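Long-range contacts in ochratoxinase (Aspergillus niger, PDB 4C65), which hydrolyses the amide bond of the mycotoxin ochratoxin A, releasing L-phenylalanine, as a zinc-dependent carboxypeptidase of the amidohydrolase superfamily: residues A12-P17 and N397-I402; V60-L65 and I392-N397; A141-T146 and K201-M206; Y164-P169 and C180-V185. All blocks are in the same frame, centred on the assembly; numbering follows the deposited sequence. Where two conformers were deposited one is given.

Contact 1 (A12-P17 and N397-I402); sequences AGLLIP and NPLEDI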
loop_
_atom_site.group_PDB
_atom_site.type_symbol
_atom_site.label_atom_id
_atom_site.label_comp_id
_atom_site.label_asym_id
_atom_site.label_seq_id
_atom_site.Cartn_x
_atom_site.Cartn_y
_atom_site.Cartn_z
ATOM N N ALA A 12 -32.389 -13.565 -54.181
ATOM C CA ALA A 12 -32.936 -12.318 -53.666
ATOM C C ALA A 12 -33.681 -11.525 -54.722
ATOM O O ALA A 12 -33.120 -11.225 -55.768
ATOM C CB ALA A 12 -31.822 -11.465 -53.058
ATOM N N GLY A 13 -34.923 -11.142 -54.423
ATOM C CA GLY A 13 -35.674 -10.233 -55.280
ATOM C C GLY A 13 -34.907 -8.936 -55.523
ATOM O O GLY A 13 -34.823 -8.442 -56.643
ATOM N N LEU A 14 -34.324 -8.407 -54.455
ATOM C CA LEU A 14 -33.460 -7.235 -54.514
ATOM C C LEU A 14 -32.217 -7.484 -53.662
ATOM O O LEU A 14 -32.322 -7.878 -52.502
ATOM C CB LEU A 14 -34.217 -6.021 -53.979
ATOM C CG LEU A 14 -33.487 -4.681 -54.001
ATOM C CD1 LEU A 14 -33.356 -4.162 -55.424
ATOM C CD2 LEU A 14 -34.222 -3.684 -53.122
ATOM N N LEU A 15 -31.043 -7.227 -54.235
ATOM C CA LEU A 15 -29.787 -7.385 -53.513
ATOM C C LEU A 15 -29.071 -6.047 -53.411
ATOM O O LEU A 15 -28.732 -5.453 -54.420
ATOM C CB LEU A 15 -28.896 -8.433 -54.180
ATOM C CG LEU A 15 -27.623 -8.830 -53.413
ATOM C CD1 LEU A 15 -27.306 -10.302 -53.585
ATOM C CD2 LEU A 15 -26.417 -7.994 -53.818
ATOM N N ILE A 16 -28.881 -5.587 -52.170
ATOM C CA ILE A 16 -28.215 -4.331 -51.883
ATOM C C ILE A 16 -26.790 -4.671 -51.450
ATOM O O ILE A 16 -26.587 -5.182 -50.351
ATOM C CB ILE A 16 -28.973 -3.542 -50.786
ATOM C CG1 ILE A 16 -30.417 -3.284 -51.238
ATOM C CG2 ILE A 16 -28.275 -2.218 -50.503
ATOM C CD1 ILE A 16 -31.388 -2.992 -50.122
ATOM N N PRO A 17 -25.807 -4.433 -52.335
ATOM C CA PRO A 17 -24.470 -4.910 -52.051
ATOM C C PRO A 17 -23.743 -4.149 -50.941
ATOM O O PRO A 17 -22.773 -4.661 -50.381
ATOM C CB PRO A 17 -23.761 -4.769 -53.399
ATOM C CG PRO A 17 -24.424 -3.603 -54.026
ATOM C CD PRO A 17 -25.869 -3.736 -53.624
ATOM N N ASN A 397 -38.351 -3.639 -48.654
ATOM C CA ASN A 397 -37.281 -2.863 -49.264
ATOM C C ASN A 397 -36.985 -1.602 -48.449
ATOM O O ASN A 397 -37.787 -0.676 -48.435
ATOM C CB ASN A 397 -37.672 -2.488 -50.691
ATOM C CG ASN A 397 -36.609 -1.695 -51.401
ATOM O OD1 ASN A 397 -35.508 -1.486 -50.889
ATOM N ND2 ASN A 397 -36.948 -1.197 -52.561
ATOM N N PRO A 398 -35.828 -1.576 -47.765
ATOM C CA PRO A 398 -35.500 -0.450 -46.923
ATOM C C PRO A 398 -35.255 0.846 -47.703
ATOM O O PRO A 398 -35.334 1.917 -47.124
ATOM C CB PRO A 398 -34.242 -0.918 -46.202
ATOM C CG PRO A 398 -33.597 -1.855 -47.157
ATOM C CD PRO A 398 -34.726 -2.560 -47.834
ATOM N N LEU A 399 -34.987 0.746 -49.005
ATOM C CA LEU A 399 -34.755 1.921 -49.840
ATOM C C LEU A 399 -36.036 2.711 -50.055
ATOM O O LEU A 399 -35.966 3.896 -50.360
ATOM C CB LEU A 399 -34.168 1.513 -51.192
ATOM C CG LEU A 399 -32.897 0.676 -51.142
ATOM C CD1 LEU A 399 -32.484 0.281 -52.541
ATOM C CD2 LEU A 399 -31.780 1.432 -50.451
ATOM N N GLU A 400 -37.184 2.047 -49.888
ATOM C CA GLU A 400 -38.513 2.703 -49.946
ATOM C C GLU A 400 -38.852 3.293 -48.608
ATOM O O GLU A 400 -39.646 4.208 -48.550
ATOM C CB GLU A 400 -39.703 1.727 -50.184
ATOM C CG GLU A 400 -40.686 2.050 -51.290
ATOM C CD GLU A 400 -40.354 1.221 -52.482
ATOM O OE1 GLU A 400 -40.519 -0.017 -52.364
ATOM O OE2 GLU A 400 -39.899 1.770 -53.497
ATOM N N ASP A 401 -38.316 2.725 -47.527
ATOM C CA ASP A 401 -38.582 3.212 -46.170
ATOM C C ASP A 401 -37.473 2.764 -45.234
ATOM O O ASP A 401 -37.406 1.596 -44.827
ATOM C CB ASP A 401 -39.946 2.708 -45.678
ATOM C CG ASP A 401 -40.331 3.256 -44.302
ATOM O OD1 ASP A 401 -39.705 4.218 -43.796
ATOM O OD2 ASP A 401 -41.295 2.711 -43.721
ATOM N N ILE A 402 -36.623 3.712 -44.851
ATOM C CA ILE A 402 -35.486 3.415 -43.988
ATOM C C ILE A 402 -35.888 2.953 -42.572
ATOM O O ILE A 402 -35.107 2.309 -41.887
ATOM C CB ILE A 402 -34.516 4.613 -43.928
ATOM C CG1 ILE A 402 -33.110 4.162 -43.531
ATOM C CG2 ILE A 402 -35.033 5.717 -43.016
ATOM C CD1 ILE A 402 -32.343 3.501 -44.665
#

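Contact 2 (V60-L65 and I392-N397); sequences VLMPGL and IALEEN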
loop_
_atom_site.group_PDB
_atom_site.type_symbol
_atom_site.label_atom_id
_atom_site.label_comp_id
_atom_site.label_asym_id
_atom_site.label_seq_id
_atom_site.Cartn_x
_atom_site.Cartn_y
_atom_site.Cartn_z
ATOM N N VAL A 60 -35.386 -9.338 -49.997
ATOM C CA VAL A 60 -34.278 -8.386 -49.938
ATOM C C VAL A 60 -33.086 -8.970 -49.202
ATOM O O VAL A 60 -33.236 -9.507 -48.108
ATOM C CB VAL A 60 -34.700 -7.067 -49.240
ATOM C CG1 VAL A 60 -33.532 -6.100 -49.144
ATOM C CG2 VAL A 60 -35.852 -6.423 -49.999
ATOM N N LEU A 61 -31.905 -8.797 -49.787
ATOM C CA LEU A 61 -30.670 -9.233 -49.170
ATOM C C LEU A 61 -29.663 -8.082 -49.128
ATOM O O LEU A 61 -29.573 -7.290 -50.082
ATOM C CB LEU A 61 -30.079 -10.395 -49.950
ATOM C CG LEU A 61 -29.097 -11.289 -49.214
ATOM C CD1 LEU A 61 -29.798 -12.183 -48.199
ATOM C CD2 LEU A 61 -28.316 -12.139 -50.216
ATOM N N MET A 62 -28.909 -7.999 -48.037
ATOM C CA MET A 62 -27.918 -6.942 -47.853
ATOM C C MET A 62 -26.851 -7.376 -46.862
ATOM O O MET A 62 -26.989 -8.430 -46.210
ATOM C CB MET A 62 -28.608 -5.661 -47.377
ATOM C CG MET A 62 -29.337 -5.760 -46.042
ATOM S SD MET A 62 -29.951 -4.152 -45.476
ATOM C CE MET A 62 -28.426 -3.410 -44.878
ATOM N N PRO A 63 -25.784 -6.587 -46.731
ATOM C CA PRO A 63 -24.803 -6.917 -45.696
ATOM C C PRO A 63 -25.353 -6.761 -44.304
ATOM O O PRO A 63 -26.246 -5.944 -44.067
ATOM C CB PRO A 63 -23.679 -5.881 -45.909
ATOM C CG PRO A 63 -23.945 -5.258 -47.231
ATOM C CD PRO A 63 -25.423 -5.356 -47.436
ATOM N N GLY A 64 -24.829 -7.552 -43.379
ATOM C CA GLY A 64 -25.124 -7.343 -41.956
ATOM C C GLY A 64 -24.735 -5.925 -41.519
ATOM O O GLY A 64 -23.753 -5.368 -42.012
ATOM N N LEU A 65 -25.522 -5.353 -40.616
ATOM C CA LEU A 65 -25.357 -3.962 -40.225
ATOM C C LEU A 65 -24.283 -3.789 -39.157
ATOM O O LEU A 65 -24.096 -4.654 -38.306
ATOM C CB LEU A 65 -26.678 -3.418 -39.712
ATOM C CG LEU A 65 -27.784 -3.264 -40.746
ATOM C CD1 LEU A 65 -29.131 -3.191 -40.054
ATOM C CD2 LEU A 65 -27.513 -2.011 -41.583
ATOM N N ILE A 392 -27.783 -10.310 -44.149
ATOM C CA ILE A 392 -29.132 -10.335 -43.595
ATOM C C ILE A 392 -30.196 -10.247 -44.684
ATOM O O ILE A 392 -29.981 -9.640 -45.743
ATOM C CB ILE A 392 -29.345 -9.238 -42.530
ATOM C CG1 ILE A 392 -29.183 -7.828 -43.117
ATOM C CG2 ILE A 392 -28.384 -9.448 -41.377
ATOM C CD1 ILE A 392 -29.633 -6.709 -42.190
ATOM N N ALA A 393 -31.337 -10.859 -44.401
ATOM C CA ALA A 393 -32.472 -10.806 -45.301
ATOM C C ALA A 393 -33.590 -10.027 -44.663
ATOM O O ALA A 393 -33.825 -10.130 -43.458
ATOM C CB ALA A 393 -32.948 -12.199 -45.666
ATOM N N LEU A 394 -34.293 -9.275 -45.496
ATOM C CA LEU A 394 -35.424 -8.478 -45.058
ATOM C C LEU A 394 -36.670 -8.822 -45.824
ATOM O O LEU A 394 -36.606 -9.273 -46.976
ATOM C CB LEU A 394 -35.124 -6.993 -45.266
ATOM C CG LEU A 394 -34.324 -6.285 -44.183
ATOM C CD1 LEU A 394 -32.862 -6.465 -44.422
ATOM C CD2 LEU A 394 -34.636 -4.803 -44.112
ATOM N N GLU A 395 -37.810 -8.596 -45.186
ATOM C CA GLU A 395 -39.104 -8.821 -45.807
ATOM C C GLU A 395 -39.500 -7.662 -46.720
ATOM O O GLU A 395 -40.210 -7.876 -47.677
ATOM C CB GLU A 395 -40.155 -8.994 -44.733
ATOM C CG GLU A 395 -41.252 -10.023 -45.006
ATOM C CD GLU A 395 -42.060 -10.385 -43.735
ATOM O OE1 GLU A 395 -41.594 -10.049 -42.607
ATOM O OE2 GLU A 395 -43.172 -10.991 -43.849
ATOM N N GLU A 396 -39.038 -6.446 -46.426
ATOM C CA GLU A 396 -39.385 -5.264 -47.233
ATOM C C GLU A 396 -38.163 -4.471 -47.640
ATOM O O GLU A 396 -37.096 -4.606 -47.066
ATOM C CB GLU A 396 -40.358 -4.332 -46.511
ATOM C CG GLU A 396 -41.827 -4.828 -46.588
ATOM C CD GLU A 396 -42.472 -5.263 -45.288
ATOM O OE1 GLU A 396 -41.944 -4.958 -44.185
ATOM O OE2 GLU A 396 -43.574 -5.875 -45.394
ATOM N N ASN A 397 -38.351 -3.639 -48.654
ATOM C CA ASN A 397 -37.281 -2.863 -49.264
ATOM C C ASN A 397 -36.985 -1.602 -48.449
ATOM O O ASN A 397 -37.787 -0.676 -48.435
ATOM C CB ASN A 397 -37.672 -2.488 -50.691
ATOM C CG ASN A 397 -36.609 -1.695 -51.401
ATOM O OD1 ASN A 397 -35.508 -1.486 -50.889
ATOM N ND2 ASN A 397 -36.948 -1.197 -52.561
#

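Contact 3 (A141-T146 and K201-M206); sequences AALSQT and KVIKVM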
loop_
_atom_site.group_PDB
_atom_site.type_symbol
_atom_site.label_atom_id
_atom_site.label_comp_id
_atom_site.label_asym_id
_atom_site.label_seq_id
_atom_site.Cartn_x
_atom_site.Cartn_y
_atom_site.Cartn_z
ATOM N N ALA A 141 -11.156 0.066 -22.350
ATOM C CA ALA A 141 -11.519 1.306 -21.668
ATOM C C ALA A 141 -11.345 2.518 -22.574
ATOM O O ALA A 141 -10.424 2.559 -23.386
ATOM C CB ALA A 141 -10.666 1.483 -20.451
ATOM N N ALA A 142 -12.273 3.468 -22.487
ATOM C CA ALA A 142 -12.065 4.789 -23.081
ATOM C C ALA A 142 -10.956 5.434 -22.271
ATOM O O ALA A 142 -10.955 5.319 -21.035
ATOM C CB ALA A 142 -13.333 5.627 -23.001
ATOM N N LEU A 143 -10.012 6.074 -22.954
ATOM C CA LEU A 143 -8.949 6.771 -22.275
ATOM C C LEU A 143 -9.312 8.237 -22.030
ATOM O O LEU A 143 -9.768 8.927 -22.925
ATOM C CB LEU A 143 -7.657 6.705 -23.071
ATOM C CG LEU A 143 -7.121 5.368 -23.564
ATOM C CD1 LEU A 143 -5.668 5.528 -23.976
ATOM C CD2 LEU A 143 -7.233 4.277 -22.523
ATOM N N SER A 144 -9.065 8.707 -20.812
ATOM C CA SER A 144 -9.367 10.061 -20.414
ATOM C C SER A 144 -8.291 10.612 -19.508
ATOM O O SER A 144 -7.627 9.881 -18.781
ATOM C CB SER A 144 -10.689 10.087 -19.682
ATOM O OG SER A 144 -11.050 11.390 -19.280
ATOM N N GLN A 145 -8.086 11.916 -19.573
ATOM C CA GLN A 145 -7.277 12.598 -18.580
ATOM C C GLN A 145 -8.080 12.700 -17.283
ATOM O O GLN A 145 -9.297 12.607 -17.303
ATOM C CB GLN A 145 -6.875 13.996 -19.073
ATOM C CG GLN A 145 -8.053 14.880 -19.450
ATOM C CD GLN A 145 -7.690 16.320 -19.470
ATOM O OE1 GLN A 145 -7.255 16.853 -20.491
ATOM N NE2 GLN A 145 -7.858 16.981 -18.340
ATOM N N THR A 146 -7.374 12.918 -16.177
ATOM C CA THR A 146 -8.001 13.377 -14.957
ATOM C C THR A 146 -8.784 14.640 -15.272
ATOM O O THR A 146 -8.321 15.512 -16.007
ATOM C CB THR A 146 -6.948 13.663 -13.872
ATOM O OG1 THR A 146 -6.367 12.433 -13.455
ATOM C CG2 THR A 146 -7.563 14.343 -12.662
ATOM N N LYS A 201 -9.395 -3.926 -30.315
ATOM C CA LYS A 201 -9.163 -3.811 -31.745
ATOM C C LYS A 201 -9.317 -2.362 -32.217
ATOM O O LYS A 201 -9.184 -2.074 -33.399
ATOM C CB LYS A 201 -10.096 -4.747 -32.493
ATOM C CG LYS A 201 -9.535 -6.154 -32.552
ATOM C CD LYS A 201 -10.564 -7.143 -33.038
ATOM C CE LYS A 201 -10.080 -8.601 -32.839
ATOM N NZ LYS A 201 -10.522 -9.489 -33.940
ATOM N N VAL A 202 -9.584 -1.464 -31.293
ATOM C CA VAL A 202 -9.531 -0.059 -31.572
ATOM C C VAL A 202 -9.102 0.647 -30.292
ATOM O O VAL A 202 -9.179 0.063 -29.206
ATOM C CB VAL A 202 -10.886 0.450 -32.108
ATOM C CG1 VAL A 202 -11.975 0.399 -31.045
ATOM C CG2 VAL A 202 -10.747 1.876 -32.658
ATOM N N ILE A 203 -8.641 1.895 -30.408
ATOM C CA ILE A 203 -8.399 2.723 -29.219
ATOM C C ILE A 203 -9.315 3.934 -29.224
ATOM O O ILE A 203 -9.478 4.603 -30.243
ATOM C CB ILE A 203 -6.915 3.151 -29.090
ATOM C CG1 ILE A 203 -6.006 1.934 -28.972
ATOM C CG2 ILE A 203 -6.704 4.044 -27.854
ATOM C CD1 ILE A 203 -6.247 1.080 -27.739
ATOM N N LYS A 204 -9.900 4.229 -28.070
ATOM C CA LYS A 204 -10.788 5.397 -27.915
ATOM C C LYS A 204 -10.222 6.390 -26.915
ATOM O O LYS A 204 -9.904 6.023 -25.794
ATOM C CB LYS A 204 -12.184 4.926 -27.471
ATOM C CG LYS A 204 -13.074 5.947 -26.791
ATOM C CD LYS A 204 -13.915 6.775 -27.729
ATOM C CE LYS A 204 -14.917 7.436 -26.729
ATOM N NZ LYS A 204 -15.867 6.605 -25.857
ATOM N N VAL A 205 -10.176 7.671 -27.308
ATOM C CA VAL A 205 -9.779 8.767 -26.402
ATOM C C VAL A 205 -10.892 9.795 -26.250
ATOM O O VAL A 205 -11.728 9.951 -27.142
ATOM C CB VAL A 205 -8.542 9.545 -26.878
ATOM C CG1 VAL A 205 -7.363 8.623 -26.944
ATOM C CG2 VAL A 205 -8.757 10.188 -28.237
ATOM N N MET A 206 -10.894 10.471 -25.095
ATOM C CA MET A 206 -11.731 11.626 -24.873
ATOM C C MET A 206 -10.839 12.808 -25.226
ATOM O O MET A 206 -9.851 13.076 -24.562
ATOM C CB MET A 206 -12.187 11.682 -23.427
ATOM C CG MET A 206 -12.932 10.438 -22.950
ATOM S SD MET A 206 -14.391 10.026 -23.933
ATOM C CE MET A 206 -15.278 8.964 -22.769
HETATM O O HOH W 1 -9.186 2.559 -25.809
HETATM O O HOH W 2 -9.602 13.088 -21.718
#

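Contact 4 (Y164-P169 and C180-V185); sequences YGVMNP and CIADGV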
loop_
_atom_site.group_PDB
_atom_site.type_symbol
_atom_site.label_atom_id
_atom_site.label_comp_id
_atom_site.label_asym_id
_atom_site.label_seq_id
_atom_site.Cartn_x
_atom_site.Cartn_y
_atom_site.Cartn_z
ATOM N N TYR A 164 -9.334 3.190 -11.892
ATOM C CA TYR A 164 -9.084 3.246 -13.330
ATOM C C TYR A 164 -7.739 3.763 -13.756
ATOM O O TYR A 164 -7.462 3.818 -14.942
ATOM C CB TYR A 164 -10.167 4.087 -13.985
ATOM C CG TYR A 164 -11.557 3.552 -13.780
ATOM C CD1 TYR A 164 -11.828 2.212 -13.903
ATOM C CD2 TYR A 164 -12.616 4.398 -13.495
ATOM C CE1 TYR A 164 -13.122 1.720 -13.747
ATOM C CE2 TYR A 164 -13.914 3.921 -13.313
ATOM C CZ TYR A 164 -14.163 2.582 -13.455
ATOM O OH TYR A 164 -15.426 2.074 -13.284
ATOM N N GLY A 165 -6.908 4.169 -12.808
ATOM C CA GLY A 165 -5.590 4.708 -13.115
ATOM C C GLY A 165 -4.670 3.602 -13.567
ATOM O O GLY A 165 -4.989 2.421 -13.413
ATOM N N VAL A 166 -3.512 3.988 -14.080
ATOM C CA VAL A 166 -2.538 3.037 -14.616
ATOM C C VAL A 166 -1.312 2.914 -13.715
ATOM O O VAL A 166 -0.313 2.307 -14.106
ATOM C CB VAL A 166 -2.102 3.389 -16.062
ATOM C CG1 VAL A 166 -3.317 3.487 -16.972
ATOM C CG2 VAL A 166 -1.273 4.681 -16.116
ATOM N N MET A 167 -1.383 3.521 -12.535
ATOM C CA MET A 167 -0.389 3.305 -11.478
ATOM C C MET A 167 -0.967 2.283 -10.480
ATOM O O MET A 167 -2.172 1.956 -10.533
ATOM C CB MET A 167 -0.097 4.625 -10.740
ATOM C CG MET A 167 -1.240 5.102 -9.812
ATOM S SD MET A 167 -2.740 5.728 -10.659
ATOM C CE MET A 167 -2.121 7.296 -11.265
ATOM N N ASN A 168 -0.126 1.821 -9.563
ATOM C CA ASN A 168 -0.562 0.954 -8.462
ATOM C C ASN A 168 -1.274 -0.318 -8.875
ATOM O O ASN A 168 -2.418 -0.528 -8.521
ATOM C CB ASN A 168 -1.436 1.721 -7.476
ATOM C CG ASN A 168 -0.675 2.865 -6.831
ATOM O OD1 ASN A 168 0.343 3.346 -7.360
ATOM N ND2 ASN A 168 -1.171 3.329 -5.685
ATOM N N PRO A 169 -0.585 -1.164 -9.622
ATOM C CA PRO A 169 -1.136 -2.456 -9.886
ATOM C C PRO A 169 -1.513 -3.193 -8.594
ATOM O O PRO A 169 -0.839 -3.072 -7.569
ATOM C CB PRO A 169 -0.005 -3.167 -10.652
ATOM C CG PRO A 169 1.226 -2.436 -10.312
ATOM C CD PRO A 169 0.773 -1.022 -10.158
ATOM N N CYS A 180 -10.308 4.354 -18.405
ATOM C CA CYS A 180 -8.927 4.380 -18.026
ATOM C C CYS A 180 -8.484 5.827 -17.932
ATOM O O CYS A 180 -8.533 6.557 -18.916
ATOM C CB CYS A 180 -8.100 3.608 -19.038
ATOM S SG CYS A 180 -6.347 3.544 -18.628
ATOM N N ILE A 181 -8.020 6.235 -16.747
ATOM C CA ILE A 181 -7.493 7.571 -16.521
ATOM C C ILE A 181 -5.972 7.551 -16.569
ATOM O O ILE A 181 -5.310 6.771 -15.867
ATOM C CB ILE A 181 -7.921 8.121 -15.143
ATOM C CG1 ILE A 181 -9.423 7.998 -14.897
ATOM C CG2 ILE A 181 -7.324 9.490 -14.939
ATOM C CD1 ILE A 181 -10.305 9.022 -15.462
ATOM N N ALA A 182 -5.409 8.426 -17.389
ATOM C CA ALA A 182 -3.965 8.501 -17.527
ATOM C C ALA A 182 -3.560 9.946 -17.773
ATOM O O ALA A 182 -4.202 10.644 -18.558
ATOM C CB ALA A 182 -3.479 7.599 -18.670
ATOM N N ASP A 183 -2.472 10.368 -17.140
ATOM C CA ASP A 183 -1.990 11.718 -17.277
ATOM C C ASP A 183 -0.501 11.725 -17.604
ATOM O O ASP A 183 0.321 11.235 -16.825
ATOM C CB ASP A 183 -2.223 12.495 -15.991
ATOM C CG ASP A 183 -3.691 12.635 -15.651
ATOM O OD1 ASP A 183 -4.441 13.263 -16.426
ATOM O OD2 ASP A 183 -4.109 12.069 -14.620
ATOM N N GLY A 184 -0.160 12.317 -18.745
ATOM C CA GLY A 184 1.225 12.400 -19.173
ATOM C C GLY A 184 1.610 11.300 -20.143
ATOM O O GLY A 184 0.979 10.252 -20.199
ATOM N N VAL A 185 2.639 11.574 -20.934
ATOM C CA VAL A 185 3.136 10.665 -21.940
ATOM C C VAL A 185 3.429 9.269 -21.382
ATOM O O VAL A 185 3.157 8.279 -22.047
ATOM C CB VAL A 185 4.397 11.261 -22.602
ATOM C CG1 VAL A 185 5.245 10.194 -23.274
ATOM C CG2 VAL A 185 3.992 12.339 -23.606
HETATM O O HOH W 3 -3.240 6.674 -14.066
#

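Contact 1 (A12-P17 and N397-I402)
An Asx turn opens the loop 397-402, and L14 and I16, at and just past the end of strand 7-15, pack against it. The amide oxygen of N397 accepts the backbone N-H of the residue two places on, L399 N to N397 OD1 being 3.0 Å; the donor sits well above the amide's carbonyl plane. That bond helps fix the rotation of the amide, and L14 presses on it from the other segment: methyl CD2 comes 3.4 Å from N397 OD1 and lies almost as near to CG and ND2, so a single methyl touches all three heavy atoms of the amide. Both side chains extend from the backbone with CG opposite N (chi1 -178° in L14, -179° in N397), and they cross at a slant. I16 works through its terminal methyl alone, CD1 reaching P398 CG at 3.9 Å. Across the segments the contact is van der Waals packing, apolar except where L14 meets the amide, and it joins the end of strand 7-15, probably part of the smaller beta-sandwich domain, to the loop following strand 391-394. L359 of helix 358-365 touches both I16 and L399, and I16 CD1 lies 4.1 Å from L399 CG.

Contact 2 (V60-L65 and I392-N397)
M62 and I392 lie side by side and point the same way from neighbouring antiparallel strands of the mixed sheet, M62 CG 3.6 Å from I392 CG1; the pairing is consistent with a join between the smaller beta domain and the barrel. In both residues the gamma carbon stands between the backbone N and the carbonyl carbon (chi1 61° and 62°), and this shared choice keeps the two chains alongside each other. The extended second torsion of M62 carries SD across L394 at a slant, 3.9 Å from CD1. L65 crosses I392 at about a right angle, with CD1 4.1 Å from I392 CD1. V60 belongs to the same face as M62: its CB packs on that of L394, while CG2 reaches past the strand end to E396 O at 3.7 Å. L61 and A393, a non-hydrogen-bonded pair, turn to the opposite face, where L61 CD1 touches A393 CB. The backbones are tied at the two hydrogen-bonded pairs, V60 with L394 and M62 with I392. I392 N to M62 O (2.9 Å) and L394 N to V60 O (2.8 Å) are good bonds, whereas V60 N to L394 O is weak. L61 also bonds through its backbone to L14 and I16, so strand 60-67 runs between 391-394 and 7-15. F405 of a loop and I362 of helix 358-365 touch M62, and strand 411-416 continues the sheet beyond 391-394, placing V414 against I392.

Contact 3 (A141-T146 and K201-M206)
Strands 142-144 and 203-206 run roughly parallel, their axes 34° apart, and L143 straddles V205 in a single parallel bridge of the twisted TIM barrel. L143 N donates to K204 O at 2.8 Å, and L143 O accepts from M206 N at 2.9 Å, the latter bond close to straight at the carbonyl. Waters extend the pairing at both ends: one links A141 O with K204 N, the other Q145 N with M206 O. K204, the active-site lysine that binds both zinc ions, lies on this edge. Its CG rests 3.8 Å from A142 CB, and in the conformer given NZ lies 3.9 Å from the same A142 CB and donates to L115 O. M206 folds over this alanine from the other end, CE 3.9 Å from A142 CB; A142 CB therefore touches both K204 CG and M206 CE, and M206 also approaches the zinc ligand H245. On the helix-facing side L143 and I203 meet weakly, CD1 to CG2, under V192 of helix 185-198. S144 completes the contact: its CB lies 4.0 Å from M206 CG, while its OG donates to Q145 O at 2.9 Å.

Contact 4 (Y164-P169 and C180-V185)
Y164, at the end of helix 157-164, meets I181 of strand 179-181, a parallel neighbour of strand 142-144, within the amidohydrolase TIM-barrel domain. The tight part is next to the helix end. I181 N donates to Y164 O at 3.1 Å, arriving from above the carbonyl plane, and C180 CA also brings its hydrogen to that oxygen. V166 closes the other flank: its CG1, lying opposite the carbonyl carbon (chi1 -56°), is 3.5 Å from C180 SG, the closest side-chain approach between the segments. C180 extends SG away from its backbone N (chi1 -178°), which brings the sulfur to that methyl. Y164 contributes its CB, 4.1 Å from I181 CG1, while its ring leads away from the other segment and the side chain touches P178.

The looser side begins at G165. G165 CA faces I181 O at 3.5 Å, but V166 N stands too far from that oxygen for a direct bond, and a water fills in. Beyond it, the turn through M167 and N168 swings clear of the strand towards other subunits; N168 packs on N168 of neighbouring copies. Further along the other segment, D183 is a buried carboxylate at the subunit interface, forming salt bridges to R190 and R193 of the second subunit. The bridging water is held evenly, 2.7 Å from V166 N and 2.7 Å from I181 O.

Overall arrangement
The four contacts form two pairs on opposite sides of the chain's centre. Contacts 1 and 2 share N397 and lie about 7 Å apart between centres; L14 O to L61 N (2.9 Å) and I16 N to L61 O (2.8 Å) join strands 7-15 and 60-67. Contacts 3 and 4 have centres about 11 Å apart, joined by A142 O to C180 N (2.9 Å) and by T146 OG1 to D183 OD2 (2.6 Å), and both touch the second subunit. Contact 3 holds the zinc-binding K204, and the C180 side chain of contact 4 is about 9 Å from that of K204. Contacts 2 and 3 are about 15 Å apart at their nearest atoms. Contacts 1 and 2 lie away from the metal-binding residues.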